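Local structure of truncated hemoglobin 4 (Chlamydomonas reinhardtii, 6BME) at residues 48-53 / 88-93; 70-73 / 77-80; 81-86 / 112-117. The protein binds heme b, its iron held between a histidine and a lysine in this globin domain, and is probably, as a truncated hemoglobin, an oxygen-binding protein. All blocks are in the same frame, centred on the assembly; numbering follows the deposited sequence.

Interaction 1. Residues 48-53 / 88-93; sequences RFLAYA and GHFVDS. With HEM (protoporphyrin IX containing Fe), chain C; SO4 (sulfate ion), chain D.
The segments 48-53 and 88-93 cross at 78° with their axes 12.1 Å apart, the CA atoms of L50 and F90 being the nearest pair across the two segments, so large side chains must fill the gap. F90 does most of this. Its chi1 of -178° swings the ring off helix 80-96 toward helix 39-53, where three residues meet it. F49 CE1 lies over one face, displaced toward the rim, 3.6 Å from F90 CG, and the two ring planes are inclined at 53°. The methyl L50 CD1 comes to the edge of the same ring, 3.5 Å from F90 CZ. At A53 the small side chain suits the end of the ring, its CB resting 3.6 Å from F90 CE2. This is helix packing of the 2-on-2 truncated globin fold, where the cluster backs directly onto the heme: F49 CD2 approaches HEM C2B at 3.4 Å, and the F49 side chain lies close to that of the iron ligand K45. F20 of helix 10-25 and L111 of helix 101-114 also pack on both F49 and F90. R48 runs its extended chain past a heme methyl to a sulfate, probably picked up during crystallisation, which accepts from NE and NH2.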
loop_
_atom_site.group_PDB
_atom_site.type_symbol
_atom_site.label_atom_id
_atom_site.label_comp_id
_atom_site.label_asym_id
_atom_site.label_seq_id
_atom_site.Cartn_x
_atom_site.Cartn_y
_atom_site.Cartn_z
ATOM N N ARG A 48 0.040 7.886 2.064
ATOM C CA ARG A 48 1.404 7.621 2.511
ATOM C C ARG A 48 1.986 6.394 1.806
ATOM O O ARG A 48 3.184 6.358 1.497
ATOM C CB ARG A 48 1.424 7.448 4.032
ATOM C CG ARG A 48 2.784 7.750 4.644
ATOM C CD ARG A 48 2.754 7.776 6.159
ATOM N NE ARG A 48 3.998 8.340 6.678
ATOM C CZ ARG A 48 4.376 8.277 7.951
ATOM N NH1 ARG A 48 3.617 7.660 8.853
ATOM N NH2 ARG A 48 5.523 8.818 8.318
ATOM N N PHE A 49 1.142 5.393 1.532
ATOM C CA PHE A 49 1.556 4.219 0.757
ATOM C C PHE A 49 2.066 4.647 -0.611
ATOM O O PHE A 49 3.154 4.245 -1.045
ATOM C CB PHE A 49 0.360 3.258 0.626
ATOM C CG PHE A 49 0.667 1.923 -0.027
ATOM C CD1 PHE A 49 1.039 1.837 -1.364
ATOM C CD2 PHE A 49 0.477 0.744 0.679
ATOM C CE1 PHE A 49 1.300 0.596 -1.966
ATOM C CE2 PHE A 49 0.731 -0.495 0.094
ATOM C CZ PHE A 49 1.141 -0.565 -1.237
ATOM N N LEU A 50 1.289 5.487 -1.297
ATOM C CA LEU A 50 1.687 5.986 -2.607
ATOM C C LEU A 50 2.972 6.801 -2.519
ATOM O O LEU A 50 3.882 6.642 -3.339
ATOM C CB LEU A 50 0.543 6.813 -3.200
ATOM C CG LEU A 50 0.805 7.586 -4.492
ATOM C CD1 LEU A 50 1.170 6.634 -5.620
ATOM C CD2 LEU A 50 -0.443 8.376 -4.851
ATOM N N ALA A 51 3.061 7.694 -1.528
ATOM C CA ALA A 51 4.279 8.479 -1.356
ATOM C C ALA A 51 5.487 7.574 -1.098
ATOM O O ALA A 51 6.562 7.778 -1.675
ATOM C CB ALA A 51 4.088 9.483 -0.217
ATOM N N TYR A 52 5.312 6.550 -0.255
ATOM C CA TYR A 52 6.401 5.625 0.058
ATOM C C TYR A 52 6.872 4.871 -1.181
ATOM O O TYR A 52 8.080 4.731 -1.412
ATOM C CB TYR A 52 5.953 4.638 1.141
ATOM C CG TYR A 52 7.057 3.711 1.593
ATOM C CD1 TYR A 52 8.056 4.156 2.452
ATOM C CD2 TYR A 52 7.107 2.391 1.153
ATOM C CE1 TYR A 52 9.077 3.310 2.861
ATOM C CE2 TYR A 52 8.122 1.540 1.559
ATOM C CZ TYR A 52 9.099 2.005 2.413
ATOM O OH TYR A 52 10.105 1.161 2.815
ATOM N N ALA A 53 5.934 4.383 -1.992
ATOM C CA ALA A 53 6.315 3.661 -3.203
ATOM C C ALA A 53 7.226 4.497 -4.102
ATOM O O ALA A 53 8.053 3.944 -4.840
ATOM C CB ALA A 53 5.062 3.216 -3.963
ATOM N N GLY A 88 -0.536 -5.755 -6.052
ATOM C CA GLY A 88 -1.072 -5.839 -7.408
ATOM C C GLY A 88 -2.118 -4.772 -7.692
ATOM O O GLY A 88 -2.113 -4.149 -8.758
ATOM N N HIS A 89 -3.037 -4.547 -6.747
ATOM C CA HIS A 89 -4.003 -3.473 -6.943
ATOM C C HIS A 89 -3.311 -2.128 -7.077
ATOM O O HIS A 89 -3.767 -1.269 -7.840
ATOM C CB HIS A 89 -5.006 -3.418 -5.792
ATOM C CG HIS A 89 -5.989 -4.548 -5.788
ATOM N ND1 HIS A 89 -6.657 -4.960 -6.921
ATOM C CD2 HIS A 89 -6.418 -5.352 -4.784
ATOM C CE1 HIS A 89 -7.456 -5.969 -6.614
ATOM N NE2 HIS A 89 -7.335 -6.221 -5.320
ATOM N N PHE A 90 -2.206 -1.928 -6.359
ATOM C CA PHE A 90 -1.509 -0.652 -6.447
ATOM C C PHE A 90 -0.948 -0.425 -7.849
ATOM O O PHE A 90 -1.156 0.638 -8.449
ATOM C CB PHE A 90 -0.402 -0.572 -5.401
ATOM C CG PHE A 90 0.320 0.736 -5.408
ATOM C CD1 PHE A 90 -0.304 1.893 -4.934
ATOM C CD2 PHE A 90 1.598 0.825 -5.904
ATOM C CE1 PHE A 90 0.355 3.106 -4.949
ATOM C CE2 PHE A 90 2.268 2.044 -5.923
ATOM C CZ PHE A 90 1.651 3.176 -5.454
ATOM N N VAL A 91 -0.230 -1.411 -8.394
ATOM C CA VAL A 91 0.351 -1.195 -9.716
ATOM C C VAL A 91 -0.748 -1.142 -10.772
ATOM O O VAL A 91 -0.651 -0.371 -11.729
ATOM C CB VAL A 91 1.417 -2.258 -10.047
ATOM C CG1 VAL A 91 2.516 -2.227 -9.013
ATOM C CG2 VAL A 91 0.800 -3.646 -10.121
ATOM N N ASP A 92 -1.826 -1.912 -10.598
ATOM C CA ASP A 92 -2.962 -1.783 -11.503
ATOM C C ASP A 92 -3.525 -0.369 -11.468
ATOM O O ASP A 92 -3.901 0.178 -12.508
ATOM C CB ASP A 92 -4.051 -2.795 -11.147
ATOM C CG ASP A 92 -3.616 -4.236 -11.378
ATOM O OD1 ASP A 92 -2.504 -4.464 -11.904
ATOM O OD2 ASP A 92 -4.395 -5.140 -11.018
ATOM N N SER A 93 -3.605 0.237 -10.275
ATOM C CA SER A 93 -4.076 1.616 -10.186
ATOM C C SER A 93 -3.180 2.544 -10.984
ATOM O O SER A 93 -3.669 3.397 -11.730
ATOM C CB SER A 93 -4.139 2.070 -8.728
ATOM O OG SER A 93 -4.943 1.190 -7.971
HETATM C CHA HEM C . -2.100 1.106 8.193
HETATM C CHB HEM C . 1.144 1.611 4.647
HETATM C CHC HEM C . 0.448 -3.046 3.521
HETATM C CHD HEM C . -3.774 -2.824 5.849
HETATM C C1A HEM C . -1.141 1.686 7.392
HETATM C C2A HEM C . -0.590 3.033 7.467
HETATM C C3A HEM C . 0.301 3.146 6.463
HETATM C C4A HEM C . 0.347 1.900 5.732
HETATM C CMA HEM C . 1.179 4.359 6.094
HETATM C CAA HEM C . -0.945 4.137 8.511
HETATM C CBA HEM C . -2.424 4.523 8.458
HETATM C CGA HEM C . -2.742 5.740 9.307
HETATM O O1A HEM C . -2.549 5.692 10.563
HETATM O O2A HEM C . -3.217 6.752 8.712
HETATM C C1B HEM C . 1.335 0.350 4.119
HETATM C C2B HEM C . 2.448 -0.093 3.302
HETATM C C3B HEM C . 2.244 -1.387 3.013
HETATM C C4B HEM C . 0.992 -1.787 3.607
HETATM C CMB HEM C . 3.660 0.772 2.884
HETATM C CAB HEM C . 3.099 -2.358 2.163
HETATM C CBB HEM C . 3.961 -1.966 1.227
HETATM C C1C HEM C . -0.805 -3.366 3.974
HETATM C C2C HEM C . -1.534 -4.557 3.653
HETATM C C3C HEM C . -2.715 -4.507 4.264
HETATM C C4C HEM C . -2.764 -3.271 5.026
HETATM C CMC HEM C . -1.015 -5.672 2.719
HETATM C CAC HEM C . -3.799 -5.596 4.155
HETATM C CBC HEM C . -5.095 -5.268 4.139
HETATM C C1D HEM C . -3.650 -1.779 6.749
HETATM C C2D HEM C . -4.578 -1.444 7.810
HETATM C C3D HEM C . -4.118 -0.365 8.441
HETATM C C4D HEM C . -2.879 0.028 7.814
HETATM C CMD HEM C . -5.878 -2.211 8.108
HETATM C CAD HEM C . -4.768 0.403 9.629
HETATM C CBD HEM C . -4.497 -0.320 10.941
HETATM C CGD HEM C . -5.205 0.448 12.032
HETATM O O1D HEM C . -5.196 1.705 11.989
HETATM O O2D HEM C . -5.760 -0.196 12.950
HETATM N NA HEM C . -0.558 1.047 6.322
HETATM N NB HEM C . 0.464 -0.715 4.291
HETATM N NC HEM C . -1.580 -2.611 4.820
HETATM N ND HEM C . -2.610 -0.862 6.787
HETATM FE FE HEM C . -1.085 -0.787 5.536
HETATM S S SO4 D . 6.349 11.214 5.942
HETATM O O1 SO4 D . 7.060 11.815 4.828
HETATM O O2 SO4 D . 6.123 12.227 6.979
HETATM O O3 SO4 D . 7.161 10.147 6.534
HETATM O O4 SO4 D . 5.068 10.688 5.462
#

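Interaction 2. Residues 70-73 / 77-80; sequences AHLI and GLNL. With HEM (protoporphyrin IX containing Fe), chain C.
L72 and L78 meet through both backbone and side chain at the turn that follows helix 62-75. The amide N of L78 donates to L72 O over 3.0 Å in a nearly straight bond (169°), approaching from above the carbonyl plane. Beside it the L78 CD2 methyl packs 3.7 Å from L72 CB, while L78 CB also leans on I73 CG1. Leucine suits position 78 because its two branches serve two neighbours: a chi1 of -174° sends CD2 to L72 and CD1 to the heme vinyl carbon HEM CAC, 3.5 Å away. L72 uses CB for L78 and CD1 for the methyl HEM CMD, at 3.7 Å. Further out, G77 has a positive phi of 71°, a conformation that glycine accepts readily and that helps the chain turn back. One water donates to I73 O and L78 O; a second donates to I73 O and accepts from G77 N, 2.9 Å away. N79 then serves as N-cap of helix 80-96, its OD1 accepting from H82 N. The chemistry implies a division of labour: L78 N bonds directly to L72 O, water serves I73 O, L78 O and G77 N, and both leucines present hydrocarbon to the porphyrin, L72 beside the axial ligand H69.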
loop_
_atom_site.group_PDB
_atom_site.type_symbol
_atom_site.label_atom_id
_atom_site.label_comp_id
_atom_site.label_asym_id
_atom_site.label_seq_id
_atom_site.Cartn_x
_atom_site.Cartn_y
_atom_site.Cartn_z
ATOM N N ALA A 70 1.813 -5.125 12.620
ATOM C CA ALA A 70 2.111 -6.353 13.359
ATOM C C ALA A 70 0.854 -6.954 13.972
ATOM O O ALA A 70 0.673 -8.177 13.954
ATOM C CB ALA A 70 3.155 -6.078 14.437
ATOM N N HIS A 71 -0.052 -6.111 14.471
ATOM C CA HIS A 71 -1.273 -6.636 15.075
ATOM C C HIS A 71 -2.143 -7.380 14.063
ATOM O O HIS A 71 -2.834 -8.336 14.437
ATOM C CB HIS A 71 -2.060 -5.510 15.752
ATOM C CG HIS A 71 -2.726 -4.563 14.797
ATOM N ND1 HIS A 71 -2.025 -3.630 14.061
ATOM C CD2 HIS A 71 -4.031 -4.395 14.474
ATOM C CE1 HIS A 71 -2.870 -2.934 13.320
ATOM N NE2 HIS A 71 -4.094 -3.373 13.558
ATOM N N LEU A 72 -2.118 -6.976 12.785
ATOM C CA LEU A 72 -2.901 -7.682 11.771
ATOM C C LEU A 72 -2.309 -9.051 11.470
ATOM O O LEU A 72 -3.044 -10.024 11.250
ATOM C CB LEU A 72 -2.973 -6.862 10.480
ATOM C CG LEU A 72 -3.543 -5.447 10.650
ATOM C CD1 LEU A 72 -3.314 -4.608 9.404
ATOM C CD2 LEU A 72 -5.019 -5.498 10.996
ATOM N N ILE A 73 -0.979 -9.138 11.440
ATOM C CA ILE A 73 -0.296 -10.401 11.182
ATOM C C ILE A 73 -0.459 -11.346 12.366
ATOM O O ILE A 73 -0.603 -12.561 12.193
ATOM C CB ILE A 73 1.193 -10.139 10.871
ATOM C CG1 ILE A 73 1.341 -9.316 9.587
ATOM C CG2 ILE A 73 1.982 -11.453 10.738
ATOM C CD1 ILE A 73 2.752 -8.766 9.378
ATOM N N GLY A 77 -4.351 -12.797 11.007
ATOM C CA GLY A 77 -3.986 -13.665 9.905
ATOM C C GLY A 77 -3.540 -12.965 8.640
ATOM O O GLY A 77 -3.627 -13.553 7.560
ATOM N N LEU A 78 -3.053 -11.729 8.740
ATOM C CA LEU A 78 -2.547 -11.019 7.566
ATOM C C LEU A 78 -1.317 -11.739 7.025
ATOM O O LEU A 78 -0.414 -12.106 7.788
ATOM C CB LEU A 78 -2.202 -9.576 7.936
ATOM C CG LEU A 78 -1.789 -8.702 6.748
ATOM C CD1 LEU A 78 -2.976 -8.609 5.829
ATOM C CD2 LEU A 78 -1.318 -7.295 7.185
ATOM N N ASN A 79 -1.276 -11.965 5.711
ATOM C CA ASN A 79 -0.232 -12.829 5.167
ATOM C C ASN A 79 0.277 -12.311 3.822
ATOM O O ASN A 79 -0.145 -11.262 3.321
ATOM C CB ASN A 79 -0.728 -14.284 5.074
ATOM C CG ASN A 79 -1.888 -14.462 4.107
ATOM O OD1 ASN A 79 -1.874 -13.934 3.010
ATOM N ND2 ASN A 79 -2.892 -15.229 4.516
ATOM N N LEU A 80 1.208 -13.075 3.237
ATOM C CA LEU A 80 1.854 -12.659 2.000
ATOM C C LEU A 80 0.876 -12.619 0.832
ATOM O O LEU A 80 1.057 -11.824 -0.101
ATOM C CB LEU A 80 3.021 -13.599 1.684
ATOM C CG LEU A 80 4.285 -13.434 2.531
ATOM C CD1 LEU A 80 5.284 -14.498 2.174
ATOM C CD2 LEU A 80 4.899 -12.031 2.353
HETATM C CHA HEM C . -2.100 1.106 8.193
HETATM C CHB HEM C . 1.144 1.611 4.647
HETATM C CHC HEM C . 0.448 -3.046 3.521
HETATM C CHD HEM C . -3.774 -2.824 5.849
HETATM C C1A HEM C . -1.141 1.686 7.392
HETATM C C2A HEM C . -0.590 3.033 7.467
HETATM C C3A HEM C . 0.301 3.146 6.463
HETATM C C4A HEM C . 0.347 1.900 5.732
HETATM C CMA HEM C . 1.179 4.359 6.094
HETATM C CAA HEM C . -0.945 4.137 8.511
HETATM C CBA HEM C . -2.424 4.523 8.458
HETATM C CGA HEM C . -2.742 5.740 9.307
HETATM O O1A HEM C . -2.549 5.692 10.563
HETATM O O2A HEM C . -3.217 6.752 8.712
HETATM C C1B HEM C . 1.335 0.350 4.119
HETATM C C2B HEM C . 2.448 -0.093 3.302
HETATM C C3B HEM C . 2.244 -1.387 3.013
HETATM C C4B HEM C . 0.992 -1.787 3.607
HETATM C CMB HEM C . 3.660 0.772 2.884
HETATM C CAB HEM C . 3.099 -2.358 2.163
HETATM C CBB HEM C . 3.961 -1.966 1.227
HETATM C C1C HEM C . -0.805 -3.366 3.974
HETATM C C2C HEM C . -1.534 -4.557 3.653
HETATM C C3C HEM C . -2.715 -4.507 4.264
HETATM C C4C HEM C . -2.764 -3.271 5.026
HETATM C CMC HEM C . -1.015 -5.672 2.719
HETATM C CAC HEM C . -3.799 -5.596 4.155
HETATM C CBC HEM C . -5.095 -5.268 4.139
HETATM C C1D HEM C . -3.650 -1.779 6.749
HETATM C C2D HEM C . -4.578 -1.444 7.810
HETATM C C3D HEM C . -4.118 -0.365 8.441
HETATM C C4D HEM C . -2.879 0.028 7.814
HETATM C CMD HEM C . -5.878 -2.211 8.108
HETATM C CAD HEM C . -4.768 0.403 9.629
HETATM C CBD HEM C . -4.497 -0.320 10.941
HETATM C CGD HEM C . -5.205 0.448 12.032
HETATM O O1D HEM C . -5.196 1.705 11.989
HETATM O O2D HEM C . -5.760 -0.196 12.950
HETATM N NA HEM C . -0.558 1.047 6.322
HETATM N NB HEM C . 0.464 -0.715 4.291
HETATM N NC HEM C . -1.580 -2.611 4.820
HETATM N ND HEM C . -2.610 -0.862 6.787
HETATM FE FE HEM C . -1.085 -0.787 5.536
HETATM O O HOH W 1 -0.522 -13.923 9.906
HETATM O O HOH W 2 -2.757 -14.276 12.997
#

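Interaction 3. Residues 81-86 / 112-117; sequences THFDKV and IGVRPL. With HEM (protoporphyrin IX containing Fe), chain C.
F83 and R115 are brought together by two matching first torsions, each placing CG opposite the backbone N (chi1 174° for F83, -176° for R115); the arginine chain then stays extended to NE and passes across the phenyl ring. R115 CA sits over one face of that ring in a CH-pi contact, 3.9 Å from its centroid, and R115 CB lies 3.5 Å from F83 CE1. An arginine fits here because its aliphatic part can cover the ring while its charged end continues to D84. There the carboxylate and guanidinium are almost coplanar, 7° apart, and join side-on: R115 NE donates to D84 OD1 at 2.7 Å, and R115 NH2 to D84 OD2 at 2.9 Å. Both oxygens use their syn lone pairs, and two fairly straight bonds fix the rotation of each group. With CA and CB kept, an alanine here would probably leave the D84 carboxylate without its charged mate and strip the CG part of the cover from the rim of F83. On the heme side F83 CE2 touches the vinyl carbon HEM CAB at 3.6 Å, and V114 CG2 lies 3.6 Å from HEM CBB, so apolar residues here line the pocket. The contact thus bridges helix 80-96 and segment 112-117; V114 meets Y52 of helix 39-53 and I65 of helix 62-75, and V86 packs on F20 and L24 of helix 10-25.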
loop_
_atom_site.group_PDB
_atom_site.type_symbol
_atom_site.label_atom_id
_atom_site.label_comp_id
_atom_site.label_asym_id
_atom_site.label_seq_id
_atom_site.Cartn_x
_atom_site.Cartn_y
_atom_site.Cartn_z
ATOM N N THR A 81 -0.141 -13.485 0.836
ATOM C CA THR A 81 -1.138 -13.418 -0.226
ATOM C C THR A 81 -1.875 -12.086 -0.160
ATOM O O THR A 81 -2.134 -11.452 -1.186
ATOM C CB THR A 81 -2.124 -14.585 -0.118
ATOM O OG1 THR A 81 -1.401 -15.828 -0.054
ATOM C CG2 THR A 81 -3.048 -14.631 -1.338
ATOM N N HIS A 82 -2.195 -11.631 1.046
ATOM C CA HIS A 82 -2.828 -10.326 1.172
ATOM C C HIS A 82 -1.902 -9.222 0.673
ATOM O O HIS A 82 -2.337 -8.342 -0.083
ATOM C CB HIS A 82 -3.241 -10.089 2.620
ATOM C CG HIS A 82 -4.203 -11.111 3.141
ATOM N ND1 HIS A 82 -4.014 -11.771 4.333
ATOM C CD2 HIS A 82 -5.354 -11.598 2.619
ATOM C CE1 HIS A 82 -5.014 -12.609 4.535
ATOM N NE2 HIS A 82 -5.834 -12.533 3.504
ATOM N N PHE A 83 -0.616 -9.270 1.064
ATOM C CA PHE A 83 0.347 -8.265 0.605
ATOM C C PHE A 83 0.429 -8.235 -0.914
ATOM O O PHE A 83 0.460 -7.159 -1.526
ATOM C CB PHE A 83 1.740 -8.528 1.181
ATOM C CG PHE A 83 2.804 -7.597 0.631
ATOM C CD1 PHE A 83 3.457 -7.882 -0.567
ATOM C CD2 PHE A 83 3.131 -6.422 1.301
ATOM C CE1 PHE A 83 4.411 -7.016 -1.084
ATOM C CE2 PHE A 83 4.093 -5.551 0.798
ATOM C CZ PHE A 83 4.732 -5.844 -0.399
ATOM N N ASP A 84 0.535 -9.415 -1.536
ATOM C CA ASP A 84 0.668 -9.467 -2.988
ATOM C C ASP A 84 -0.582 -8.951 -3.687
ATOM O O ASP A 84 -0.493 -8.456 -4.819
ATOM C CB ASP A 84 0.982 -10.894 -3.444
ATOM C CG ASP A 84 2.357 -11.356 -2.999
ATOM O OD1 ASP A 84 3.214 -10.485 -2.738
ATOM O OD2 ASP A 84 2.593 -12.587 -2.906
ATOM N N LYS A 85 -1.755 -9.097 -3.058
ATOM C CA LYS A 85 -2.977 -8.586 -3.673
ATOM C C LYS A 85 -3.036 -7.063 -3.570
ATOM O O LYS A 85 -3.387 -6.387 -4.543
ATOM C CB LYS A 85 -4.210 -9.231 -3.025
ATOM C CG LYS A 85 -5.479 -9.180 -3.887
ATOM C CD LYS A 85 -5.349 -10.075 -5.146
ATOM C CE LYS A 85 -6.528 -9.887 -6.093
ATOM N NZ LYS A 85 -7.800 -10.336 -5.438
ATOM N N VAL A 86 -2.684 -6.513 -2.399
ATOM C CA VAL A 86 -2.618 -5.063 -2.233
ATOM C C VAL A 86 -1.605 -4.471 -3.205
ATOM O O VAL A 86 -1.868 -3.454 -3.861
ATOM C CB VAL A 86 -2.277 -4.703 -0.771
ATOM C CG1 VAL A 86 -1.854 -3.231 -0.641
ATOM C CG2 VAL A 86 -3.458 -4.996 0.154
ATOM N N ILE A 112 8.485 -4.836 -3.515
ATOM C CA ILE A 112 9.211 -6.094 -3.362
ATOM C C ILE A 112 10.170 -6.005 -2.182
ATOM O O ILE A 112 10.335 -6.966 -1.419
ATOM C CB ILE A 112 9.939 -6.447 -4.672
ATOM C CG1 ILE A 112 8.940 -6.769 -5.789
ATOM C CG2 ILE A 112 10.899 -7.617 -4.473
ATOM C CD1 ILE A 112 8.036 -7.945 -5.489
ATOM N N GLY A 113 10.792 -4.839 -1.994
ATOM C CA GLY A 113 11.734 -4.666 -0.899
ATOM C C GLY A 113 11.127 -4.837 0.481
ATOM O O GLY A 113 11.811 -5.279 1.406
ATOM N N VAL A 114 9.844 -4.494 0.648
ATOM C CA VAL A 114 9.213 -4.595 1.962
ATOM C C VAL A 114 8.323 -5.824 2.106
ATOM O O VAL A 114 7.824 -6.085 3.217
ATOM C CB VAL A 114 8.417 -3.316 2.305
ATOM C CG1 VAL A 114 9.370 -2.167 2.512
ATOM C CG2 VAL A 114 7.418 -2.985 1.203
ATOM N N ARG A 115 8.124 -6.592 1.038
ATOM C CA ARG A 115 7.351 -7.828 1.132
ATOM C C ARG A 115 7.794 -8.747 2.270
ATOM O O ARG A 115 6.914 -9.265 2.976
ATOM C CB ARG A 115 7.402 -8.562 -0.217
ATOM C CG ARG A 115 6.541 -9.833 -0.296
ATOM C CD ARG A 115 6.491 -10.361 -1.740
ATOM N NE ARG A 115 5.591 -11.511 -1.894
ATOM C CZ ARG A 115 5.914 -12.768 -1.594
ATOM N NH1 ARG A 115 7.123 -13.064 -1.125
ATOM N NH2 ARG A 115 5.027 -13.738 -1.769
ATOM N N PRO A 116 9.092 -8.986 2.515
ATOM C CA PRO A 116 9.473 -9.897 3.610
ATOM C C PRO A 116 8.951 -9.498 4.983
ATOM O O PRO A 116 8.882 -10.361 5.864
ATOM C CB PRO A 116 11.004 -9.861 3.565
ATOM C CG PRO A 116 11.306 -9.587 2.148
ATOM C CD PRO A 116 10.270 -8.602 1.719
ATOM N N LEU A 117 8.578 -8.234 5.203
ATOM C CA LEU A 117 8.026 -7.843 6.497
ATOM C C LEU A 117 6.595 -8.320 6.695
ATOM O O LEU A 117 6.046 -8.152 7.791
ATOM C CB LEU A 117 8.070 -6.323 6.657
ATOM C CG LEU A 117 9.380 -5.633 6.253
ATOM C CD1 LEU A 117 9.197 -4.124 6.203
ATOM C CD2 LEU A 117 10.525 -6.023 7.181
HETATM C CHA HEM C . -2.100 1.106 8.193
HETATM C CHB HEM C . 1.144 1.611 4.647
HETATM C CHC HEM C . 0.448 -3.046 3.521
HETATM C CHD HEM C . -3.774 -2.824 5.849
HETATM C C1A HEM C . -1.141 1.686 7.392
HETATM C C2A HEM C . -0.590 3.033 7.467
HETATM C C3A HEM C . 0.301 3.146 6.463
HETATM C C4A HEM C . 0.347 1.900 5.732
HETATM C CMA HEM C . 1.179 4.359 6.094
HETATM C CAA HEM C . -0.945 4.137 8.511
HETATM C CBA HEM C . -2.424 4.523 8.458
HETATM C CGA HEM C . -2.742 5.740 9.307
HETATM O O1A HEM C . -2.549 5.692 10.563
HETATM O O2A HEM C . -3.217 6.752 8.712
HETATM C C1B HEM C . 1.335 0.350 4.119
HETATM C C2B HEM C . 2.448 -0.093 3.302
HETATM C C3B HEM C . 2.244 -1.387 3.013
HETATM C C4B HEM C . 0.992 -1.787 3.607
HETATM C CMB HEM C . 3.660 0.772 2.884
HETATM C CAB HEM C . 3.099 -2.358 2.163
HETATM C CBB HEM C . 3.961 -1.966 1.227
HETATM C C1C HEM C . -0.805 -3.366 3.974
HETATM C C2C HEM C . -1.534 -4.557 3.653
HETATM C C3C HEM C . -2.715 -4.507 4.264
HETATM C C4C HEM C . -2.764 -3.271 5.026
HETATM C CMC HEM C . -1.015 -5.672 2.719
HETATM C CAC HEM C . -3.799 -5.596 4.155
HETATM C CBC HEM C . -5.095 -5.268 4.139
HETATM C C1D HEM C . -3.650 -1.779 6.749
HETATM C C2D HEM C . -4.578 -1.444 7.810
HETATM C C3D HEM C . -4.118 -0.365 8.441
HETATM C C4D HEM C . -2.879 0.028 7.814
HETATM C CMD HEM C . -5.878 -2.211 8.108
HETATM C CAD HEM C . -4.768 0.403 9.629
HETATM C CBD HEM C . -4.497 -0.320 10.941
HETATM C CGD HEM C . -5.205 0.448 12.032
HETATM O O1D HEM C . -5.196 1.705 11.989
HETATM O O2D HEM C . -5.760 -0.196 12.950
HETATM N NA HEM C . -0.558 1.047 6.322
HETATM N NB HEM C . 0.464 -0.715 4.291
HETATM N NC HEM C . -1.580 -2.611 4.820
HETATM N ND HEM C . -2.610 -0.862 6.787
HETATM FE FE HEM C . -1.085 -0.787 5.536
#

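Overall arrangement
All three contacts touch the heme, but they lie at different depths. Interaction 1 is core, close to the centre of the chain and wholly apolar between its segments. Interaction 3, about 12 Å away between centres, shares helix 80-96 with it; the two meet where Y52 packs on V114 and F49 on V86. Interaction 3 is only partly buried, and accordingly adds a salt bridge to its aromatic packing. Interaction 2 lies farthest out, joining the end of helix 62-75 to the turn before helix 80-96, with a backbone bond and waters; it touches interaction 3 through L80 and R115. Helix 80-96 therefore has apolar contacts deep inside and polar ones added near its start.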